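Putative immunoglobulin A1 protease (Bacteroides ovatus, PDB 3N6Z) is of unproven function but may be a hydrolase related to immunoglobulin A1 proteases, built as a parallel beta-solenoid. Local coordinates at residues G222-K227 and G252-I257; G232-C237 and I263-S268; G294-C299 and T325-V330. All coordinates share one frame; numbering follows the deposited sequence. Where two conformers were deposited one is given.

Contact 1 of 3, residues G222-K227 and G252-I257; sequences GIAGRK and GILGQI. With SO4 (sulfate ion), chain C.
The carbonyl oxygen of Ile-253 is gripped by two successive amides of the 222-227 segment. Ala-224 N reaches Ile-253 O at 3.1 Å, in a nearly straight bond (170° at the hydrogen) lying close to the line of the carbonyl. Ile-223 N reaches the same oxygen at 3.0 Å from a direction tilted off the carbonyl plane. Beyond this fork Gly-255 N gives to Ala-224 O, Gln-256 N to Gly-225 O, and Lys-227 N to Gln-256 O at 2.8 Å. Both chains bend at the paired glycines Gly-225 and Gly-255, where two successive coils of the beta-solenoid turn a corner in step, parallel to each other.

Apolar side chains pack from coil to coil. Ile-223 and Ile-253 lie side by side and point the same way, CG1 of Ile-223 being 4.0 Å from CD1 of Ile-253. Leu-254 has its CG anti to the backbone N (chi1 175°), which brings CD1 back over the neighbouring coil, 3.9 Å from Ala-224 CB, while CD2 comes near Lys-227 CB. The Lys-227 chain bends away from the 252-257 segment, and its NZ hydrogen-bonds to the carbonyl oxygens of Gly-231 and Asp-262.

Arg-226 stretches out on the other face. Its guanidinium meets a sulfate, probably from the crystallisation liquor, edge-on, with NH1 2.8 Å from sulfate O4 and NH2 3.0 Å from sulfate O3. NH2 also forms a salt bridge to Asp-258. The guanidinium thus divides its N-H groups between two anions, both of which would favour its charged form.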
loop_
_atom_site.group_PDB
_atom_site.type_symbol
_atom_site.label_atom_id
_atom_site.label_comp_id
_atom_site.label_asym_id
_atom_site.label_seq_id
_atom_site.Cartn_x
_atom_site.Cartn_y
_atom_site.Cartn_z
ATOM N N GLY A 222 5.324 -2.169 6.843
ATOM C CA GLY A 222 5.175 -0.729 6.665
ATOM C C GLY A 222 4.539 -0.391 5.335
ATOM O O GLY A 222 3.760 0.557 5.236
ATOM N N ILE A 223 4.890 -1.172 4.293
ATOM C CA ILE A 223 4.369 -0.992 2.934
ATOM C C ILE A 223 3.321 -2.056 2.565
ATOM O O ILE A 223 2.190 -1.701 2.160
ATOM C CB ILE A 223 5.502 -0.943 1.895
ATOM C CG1 ILE A 223 6.407 0.255 2.190
ATOM C CG2 ILE A 223 4.974 -0.936 0.427
ATOM C CD1 ILE A 223 5.809 1.648 1.938
ATOM N N ALA A 224 3.661 -3.336 2.702
ATOM C CA ALA A 224 2.779 -4.442 2.352
ATOM C C ALA A 224 2.822 -5.479 3.471
ATOM O O ALA A 224 3.889 -5.797 3.995
ATOM C CB ALA A 224 3.199 -5.061 1.002
ATOM N N GLY A 225 1.684 -6.106 3.744
ATOM C CA GLY A 225 1.671 -7.188 4.719
ATOM C C GLY A 225 2.271 -8.486 4.250
ATOM O O GLY A 225 3.109 -9.088 4.952
ATOM N N ARG A 226 1.878 -8.907 3.055
ATOM C CA ARG A 226 2.127 -10.243 2.562
ATOM C C ARG A 226 2.431 -10.185 1.065
ATOM O O ARG A 226 1.864 -9.366 0.352
ATOM C CB ARG A 226 0.873 -11.086 2.854
ATOM C CG ARG A 226 0.889 -12.527 2.389
ATOM C CD ARG A 226 -0.493 -13.123 2.606
ATOM N NE ARG A 226 -0.522 -14.519 2.172
ATOM C CZ ARG A 226 -1.635 -15.190 1.900
ATOM N NH1 ARG A 226 -2.827 -14.637 2.107
ATOM N NH2 ARG A 226 -1.543 -16.443 1.439
ATOM N N LYS A 227 3.273 -11.094 0.607
ATOM C CA LYS A 227 3.586 -11.305 -0.805
ATOM C C LYS A 227 3.218 -12.722 -1.220
ATOM O O LYS A 227 3.680 -13.692 -0.593
ATOM C CB LYS A 227 5.086 -11.083 -1.027
ATOM C CG LYS A 227 5.555 -11.369 -2.442
ATOM C CD LYS A 227 4.976 -10.414 -3.489
ATOM C CE LYS A 227 5.522 -10.649 -4.900
ATOM N NZ LYS A 227 5.302 -12.026 -5.421
ATOM N N GLY A 252 9.619 -3.849 8.425
ATOM C CA GLY A 252 9.556 -2.423 8.126
ATOM C C GLY A 252 9.012 -2.142 6.736
ATOM O O GLY A 252 8.378 -1.102 6.527
ATOM N N ILE A 253 9.251 -3.055 5.803
ATOM C CA ILE A 253 8.715 -2.966 4.457
ATOM C C ILE A 253 7.605 -4.007 4.227
ATOM O O ILE A 253 6.483 -3.649 3.825
ATOM C CB ILE A 253 9.803 -3.058 3.364
ATOM C CG1 ILE A 253 10.788 -1.889 3.486
ATOM C CG2 ILE A 253 9.185 -3.074 1.964
ATOM C CD1 ILE A 253 10.221 -0.498 3.188
ATOM N N LEU A 254 7.933 -5.277 4.470
ATOM C CA LEU A 254 7.069 -6.405 4.124
ATOM C C LEU A 254 6.957 -7.341 5.319
ATOM O O LEU A 254 7.979 -7.751 5.874
ATOM C CB LEU A 254 7.618 -7.164 2.900
ATOM C CG LEU A 254 6.883 -8.455 2.486
ATOM C CD1 LEU A 254 5.455 -8.146 1.961
ATOM C CD2 LEU A 254 7.702 -9.272 1.494
ATOM N N GLY A 255 5.738 -7.757 5.679
ATOM C CA GLY A 255 5.572 -8.756 6.744
ATOM C C GLY A 255 6.084 -10.143 6.381
ATOM O O GLY A 255 6.995 -10.661 7.038
ATOM N N GLN A 256 5.520 -10.722 5.331
ATOM C CA GLN A 256 5.745 -12.112 4.970
ATOM C C GLN A 256 5.842 -12.352 3.484
ATOM O O GLN A 256 5.024 -11.845 2.717
ATOM C CB GLN A 256 4.611 -12.997 5.513
ATOM C CG GLN A 256 4.573 -14.419 4.950
ATOM C CD GLN A 256 3.638 -15.348 5.683
ATOM O OE1 GLN A 256 3.625 -15.390 6.919
ATOM N NE2 GLN A 256 2.837 -16.100 4.911
ATOM N N ILE A 257 6.780 -13.192 3.088
ATOM C CA ILE A 257 6.776 -13.847 1.771
ATOM C C ILE A 257 6.184 -15.239 1.983
ATOM O O ILE A 257 6.646 -16.007 2.844
ATOM C CB ILE A 257 8.202 -13.996 1.161
ATOM C CG1 ILE A 257 8.943 -12.654 1.122
ATOM C CG2 ILE A 257 8.104 -14.599 -0.248
ATOM C CD1 ILE A 257 10.447 -12.792 0.738
HETATM S S SO4 C . -4.937 -17.626 0.787
HETATM O O1 SO4 C . -6.154 -17.567 -0.022
HETATM O O2 SO4 C . -4.928 -18.811 1.638
HETATM O O3 SO4 C . -3.780 -17.676 -0.100
HETATM O O4 SO4 C . -4.920 -16.443 1.631
#

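Contact 2 of 3, residues G232-C237 and I263-S268; sequences GFIENC and IAIKNS
Backbone bonds run the length of the strands 233-235 and 263-266, which lie parallel 4.7 Å apart at their axes. Ile-234 bonds through both its N and its O: its N gives to Ala-264 O at 2.9 Å, and its O receives Lys-266 N at 3.0 Å. Ala-264 N also gives to Gly-232 O. At the far end Lys-266 O takes two donors, Asn-236 N in the carbonyl plane and the hydroxyl of Ser-268 from above that plane; the same OG receives a weak bond from Cys-237 N.

Apolar contacts fill the side where Ile-234 and Ile-265 point. Ile-263 has CG1 anti to its backbone N (chi1 -158°), and this swings CD1 across to Ile-234 CD1, 3.9 Å away, at an oblique angle. Leu-190, Ile-253 and Leu-254 close in around this pair, in the core of a beta-solenoid whose successive coils set isoleucine upon isoleucine.

The other face is mixed: Phe-233 CB meets Ala-264 CB, and beyond them polar groups gather. Asn-236 and Asn-267, both with left-handed backbone angles at the corner, lie alongside each other, pointing the same way, their amide planes 28° apart. In the conformers given, one water accepts from Asn-236 ND2 and donates to Asn-267 OD1, and a second donates to Glu-235 OE2 over the centre of the Phe-233 ring. Lys-202 NZ bonds Asn-236 OD1 and salt-bridges Glu-235 OE1; Asn-267 ND2 bonds Asn-298 OD1.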
loop_
_atom_site.group_PDB
_atom_site.type_symbol
_atom_site.label_atom_id
_atom_site.label_comp_id
_atom_site.label_asym_id
_atom_site.label_seq_id
_atom_site.Cartn_x
_atom_site.Cartn_y
_atom_site.Cartn_z
ATOM N N GLY A 232 7.380 -10.071 -8.962
ATOM C CA GLY A 232 6.863 -8.849 -8.340
ATOM C C GLY A 232 7.856 -8.251 -7.405
ATOM O O GLY A 232 8.773 -8.929 -6.908
ATOM N N PHE A 233 7.688 -6.969 -7.140
ATOM C CA PHE A 233 8.721 -6.235 -6.401
ATOM C C PHE A 233 8.201 -5.003 -5.691
ATOM O O PHE A 233 7.121 -4.496 -6.013
ATOM C CB PHE A 233 9.927 -5.888 -7.327
ATOM C CG PHE A 233 9.603 -4.933 -8.444
ATOM C CD1 PHE A 233 9.704 -3.556 -8.252
ATOM C CD2 PHE A 233 9.216 -5.392 -9.705
ATOM C CE1 PHE A 233 9.419 -2.660 -9.299
ATOM C CE2 PHE A 233 8.901 -4.490 -10.732
ATOM C CZ PHE A 233 9.042 -3.158 -10.546
ATOM N N ILE A 234 9.036 -4.523 -4.783
ATOM C CA ILE A 234 8.881 -3.240 -4.118
ATOM C C ILE A 234 10.196 -2.488 -4.363
ATOM O O ILE A 234 11.281 -3.024 -4.079
ATOM C CB ILE A 234 8.597 -3.380 -2.610
ATOM C CG1 ILE A 234 7.233 -4.074 -2.401
ATOM C CG2 ILE A 234 8.677 -2.017 -1.889
ATOM C CD1 ILE A 234 6.943 -4.521 -0.951
ATOM N N GLU A 235 10.107 -1.245 -4.840
ATOM C CA GLU A 235 11.269 -0.437 -5.216
ATOM C C GLU A 235 11.059 1.014 -4.781
ATOM O O GLU A 235 9.981 1.539 -4.977
ATOM C CB GLU A 235 11.391 -0.555 -6.749
ATOM C CG GLU A 235 12.450 0.152 -7.435
ATOM C CD GLU A 235 12.646 -0.500 -8.802
ATOM O OE1 GLU A 235 11.870 -0.203 -9.712
ATOM O OE2 GLU A 235 13.520 -1.383 -8.918
ATOM N N ASN A 236 12.093 1.663 -4.269
ATOM C CA ASN A 236 12.041 3.074 -3.935
ATOM C C ASN A 236 10.891 3.390 -2.987
ATOM O O ASN A 236 10.124 4.326 -3.181
ATOM C CB ASN A 236 12.016 3.948 -5.184
ATOM C CG ASN A 236 13.092 3.568 -6.231
ATOM O OD1 ASN A 236 12.823 3.600 -7.409
ATOM N ND2 ASN A 236 14.275 3.225 -5.797
ATOM N N CYS A 237 10.769 2.584 -1.941
ATOM C CA CYS A 237 9.743 2.819 -0.917
ATOM C C CYS A 237 10.346 2.939 0.457
ATOM O O CYS A 237 11.362 2.322 0.760
ATOM C CB CYS A 237 8.702 1.701 -0.875
ATOM S SG CYS A 237 7.689 1.569 -2.372
ATOM N N ILE A 263 10.022 -12.312 -3.912
ATOM C CA ILE A 263 9.939 -10.876 -4.131
ATOM C C ILE A 263 11.335 -10.362 -4.377
ATOM O O ILE A 263 12.308 -10.956 -3.924
ATOM C CB ILE A 263 9.345 -10.117 -2.862
ATOM C CG1 ILE A 263 8.761 -8.749 -3.258
ATOM C CG2 ILE A 263 10.325 -10.036 -1.679
ATOM C CD1 ILE A 263 7.945 -8.055 -2.146
ATOM N N ALA A 264 11.418 -9.208 -5.023
ATOM C CA ALA A 264 12.619 -8.358 -4.985
ATOM C C ALA A 264 12.232 -7.083 -4.235
ATOM O O ALA A 264 11.180 -6.513 -4.486
ATOM C CB ALA A 264 13.148 -8.031 -6.417
ATOM N N ILE A 265 13.090 -6.676 -3.318
ATOM C CA ILE A 265 12.963 -5.374 -2.651
ATOM C C ILE A 265 14.298 -4.668 -2.891
ATOM O O ILE A 265 15.369 -5.151 -2.485
ATOM C CB ILE A 265 12.630 -5.426 -1.144
ATOM C CG1 ILE A 265 11.376 -6.271 -0.888
ATOM C CG2 ILE A 265 12.452 -3.991 -0.586
ATOM C CD1 ILE A 265 10.984 -6.384 0.555
ATOM N N LYS A 266 14.209 -3.508 -3.543
ATOM C CA LYS A 266 15.381 -2.761 -3.981
ATOM C C LYS A 266 15.217 -1.301 -3.616
ATOM O O LYS A 266 14.136 -0.741 -3.761
ATOM C CB LYS A 266 15.567 -2.866 -5.500
ATOM C CG LYS A 266 15.698 -4.328 -6.003
ATOM C CD LYS A 266 15.909 -4.398 -7.548
ATOM C CE LYS A 266 15.693 -5.818 -8.102
ATOM N NZ LYS A 266 15.582 -5.913 -9.602
ATOM N N ASN A 267 16.300 -0.673 -3.191
ATOM C CA ASN A 267 16.330 0.760 -2.940
ATOM C C ASN A 267 15.155 1.182 -2.073
ATOM O O ASN A 267 14.307 1.967 -2.476
ATOM C CB ASN A 267 16.340 1.543 -4.258
ATOM C CG ASN A 267 17.543 1.227 -5.085
ATOM O OD1 ASN A 267 17.441 0.732 -6.248
ATOM N ND2 ASN A 267 18.678 1.496 -4.544
ATOM N N SER A 268 15.115 0.635 -0.873
ATOM C CA SER A 268 14.035 0.842 0.084
ATOM C C SER A 268 14.569 1.006 1.480
ATOM O O SER A 268 15.726 0.651 1.785
ATOM C CB SER A 268 13.005 -0.289 -0.034
ATOM O OG SER A 268 12.360 -0.246 -1.344
HETATM O O HOH W 1 12.962 -3.755 -10.073
HETATM O O HOH W 2 15.399 2.012 -8.280
#

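Contact 3 of 3, residues G294-C299 and T325-V330; sequences GSYENC and TTFHGV
Aromatic stacking carries most of this contact: the rings of Tyr-296 and Phe-327 form an offset stack, centroids 4.0 Å apart and planes 15° from parallel. The two side chains come from opposite directions and slide past each other, so that CE2 of Phe-327 lies 3.3 Å from CG of Tyr-296 and CD2 of Phe-327 sits over the middle of the tyrosine ring. Phe-327 extends with CG anti to its backbone N (chi1 176°), which carries the ring across to strand 294-296. Gly-329 N lies against the rim of its other face, and Gly-294 C likewise on the tyrosine.

A sulfur contact adds to this. Cys-299 SG lies in the plane of the Phe-327 ring at its edge, 5.4 Å from the centroid, and Cys-299 CB is 3.7 Å from Phe-327 CE2.

Hydrogen bonding across the segments is confined to Val-330 N, which gives to Cys-299 O at 3.0 Å, where strand 330-332 begins to pair with strand 299-302. In this buried end of the solenoid the stack and the backbone atoms at the remaining faces probably restrict the tilt of both rings, and the bond to Ala-291 O satisfies the tyrosine hydroxyl.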
loop_
_atom_site.group_PDB
_atom_site.type_symbol
_atom_site.label_atom_id
_atom_site.label_comp_id
_atom_site.label_asym_id
_atom_site.label_seq_id
_atom_site.Cartn_x
_atom_site.Cartn_y
_atom_site.Cartn_z
ATOM N N GLY A 294 13.397 -13.895 -0.665
ATOM C CA GLY A 294 13.540 -12.646 -1.382
ATOM C C GLY A 294 14.947 -12.341 -1.870
ATOM O O GLY A 294 15.934 -12.906 -1.384
ATOM N N SER A 295 14.995 -11.414 -2.824
ATOM C CA SER A 295 16.218 -10.894 -3.403
ATOM C C SER A 295 16.284 -9.391 -3.109
ATOM O O SER A 295 15.337 -8.654 -3.398
ATOM C CB SER A 295 16.271 -11.134 -4.905
ATOM O OG SER A 295 16.231 -12.506 -5.208
ATOM N N TYR A 296 17.395 -8.950 -2.555
ATOM C CA TYR A 296 17.475 -7.606 -2.014
ATOM C C TYR A 296 18.655 -6.840 -2.544
ATOM O O TYR A 296 19.748 -7.406 -2.756
ATOM C CB TYR A 296 17.574 -7.677 -0.485
ATOM C CG TYR A 296 16.455 -8.513 0.131
ATOM C CD1 TYR A 296 15.136 -8.107 0.054
ATOM C CD2 TYR A 296 16.700 -9.752 0.677
ATOM C CE1 TYR A 296 14.111 -8.874 0.568
ATOM C CE2 TYR A 296 15.677 -10.531 1.204
ATOM C CZ TYR A 296 14.374 -10.091 1.141
ATOM O OH TYR A 296 13.343 -10.851 1.623
ATOM N N GLU A 297 18.460 -5.528 -2.701
ATOM C CA GLU A 297 19.548 -4.634 -3.082
ATOM C C GLU A 297 19.279 -3.290 -2.417
ATOM O O GLU A 297 18.167 -2.785 -2.517
ATOM C CB GLU A 297 19.587 -4.489 -4.601
ATOM C CG GLU A 297 20.672 -3.572 -5.115
ATOM C CD GLU A 297 20.741 -3.438 -6.629
ATOM O OE1 GLU A 297 19.824 -3.906 -7.344
ATOM O OE2 GLU A 297 21.735 -2.826 -7.085
ATOM N N ASN A 298 20.299 -2.684 -1.810
ATOM C CA ASN A 298 20.198 -1.323 -1.293
ATOM C C ASN A 298 18.976 -1.138 -0.376
ATOM O O ASN A 298 18.095 -0.295 -0.652
ATOM C CB ASN A 298 20.162 -0.291 -2.431
ATOM C CG ASN A 298 21.388 -0.319 -3.345
ATOM O OD1 ASN A 298 21.301 0.145 -4.511
ATOM N ND2 ASN A 298 22.487 -0.808 -2.855
ATOM N N CYS A 299 18.910 -1.980 0.666
ATOM C CA CYS A 299 17.857 -1.910 1.668
ATOM C C CYS A 299 18.447 -1.421 2.981
ATOM O O CYS A 299 19.432 -2.015 3.491
ATOM C CB CYS A 299 17.201 -3.268 1.865
ATOM S SG CYS A 299 16.182 -3.803 0.436
ATOM N N THR A 325 14.771 -16.318 8.460
ATOM C CA THR A 325 13.395 -15.854 8.525
ATOM C C THR A 325 13.252 -14.351 8.247
ATOM O O THR A 325 12.302 -13.898 7.591
ATOM C CB THR A 325 12.833 -16.232 9.913
ATOM O OG1 THR A 325 12.815 -17.666 9.988
ATOM C CG2 THR A 325 11.432 -15.669 10.150
ATOM N N THR A 326 14.172 -13.581 8.825
ATOM C CA THR A 326 14.103 -12.136 8.753
ATOM C C THR A 326 15.186 -11.563 7.871
ATOM O O THR A 326 16.222 -12.191 7.616
ATOM C CB THR A 326 14.194 -11.486 10.169
ATOM O OG1 THR A 326 15.474 -11.739 10.771
ATOM C CG2 THR A 326 13.073 -11.969 11.107
ATOM N N PHE A 327 14.942 -10.349 7.386
ATOM C CA PHE A 327 15.963 -9.581 6.682
ATOM C C PHE A 327 15.999 -8.189 7.284
ATOM O O PHE A 327 14.965 -7.521 7.315
ATOM C CB PHE A 327 15.678 -9.524 5.178
ATOM C CG PHE A 327 16.654 -8.644 4.412
ATOM C CD1 PHE A 327 18.025 -8.823 4.549
ATOM C CD2 PHE A 327 16.194 -7.638 3.576
ATOM C CE1 PHE A 327 18.911 -8.020 3.834
ATOM C CE2 PHE A 327 17.063 -6.834 2.881
ATOM C CZ PHE A 327 18.413 -7.007 3.024
ATOM N N HIS A 328 17.205 -7.740 7.675
ATOM C CA HIS A 328 17.344 -6.484 8.407
ATOM C C HIS A 328 17.934 -5.335 7.597
ATOM O O HIS A 328 17.889 -4.203 8.050
ATOM C CB HIS A 328 18.233 -6.684 9.621
ATOM C CG HIS A 328 17.631 -7.557 10.674
ATOM N ND1 HIS A 328 16.330 -7.412 11.132
ATOM C CD2 HIS A 328 18.172 -8.584 11.368
ATOM C CE1 HIS A 328 16.117 -8.318 12.077
ATOM N NE2 HIS A 328 17.229 -9.026 12.253
ATOM N N GLY A 329 18.497 -5.599 6.410
ATOM C CA GLY A 329 19.144 -4.512 5.696
ATOM C C GLY A 329 20.315 -3.901 6.485
ATOM O O GLY A 329 20.824 -4.518 7.406
ATOM N N VAL A 330 20.726 -2.708 6.074
ATOM C CA VAL A 330 21.890 -2.022 6.621
ATOM C C VAL A 330 21.476 -0.727 7.315
ATOM O O VAL A 330 20.769 0.088 6.725
ATOM C CB VAL A 330 22.896 -1.727 5.490
ATOM C CG1 VAL A 330 24.052 -0.825 5.988
ATOM C CG2 VAL A 330 23.407 -3.062 4.872
#

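Overall arrangement
All three contacts join neighbouring coils of one parallel beta-solenoid. Contacts 1 and 2 interlock along the chain: strand 224-227 leads into 233-235, and 254-257 into 263-266, so the same two coils are paired on two faces, with centres about 11 Å apart. Their side chains meet inside, where Leu-254 and Ile-257 pack on Ile-263. Contact 3 follows in series, its centre about 10 Å from that of contact 2, and strand 294-296 lies directly beside 263-266. It links the next coil to the loop leading into 330-332, an outermost strand of its sheet, close to the C-terminal helix 334-344. Apolar packing thus passes from contact to contact, Ile-257 also reaching the Gly-294 end of contact 3.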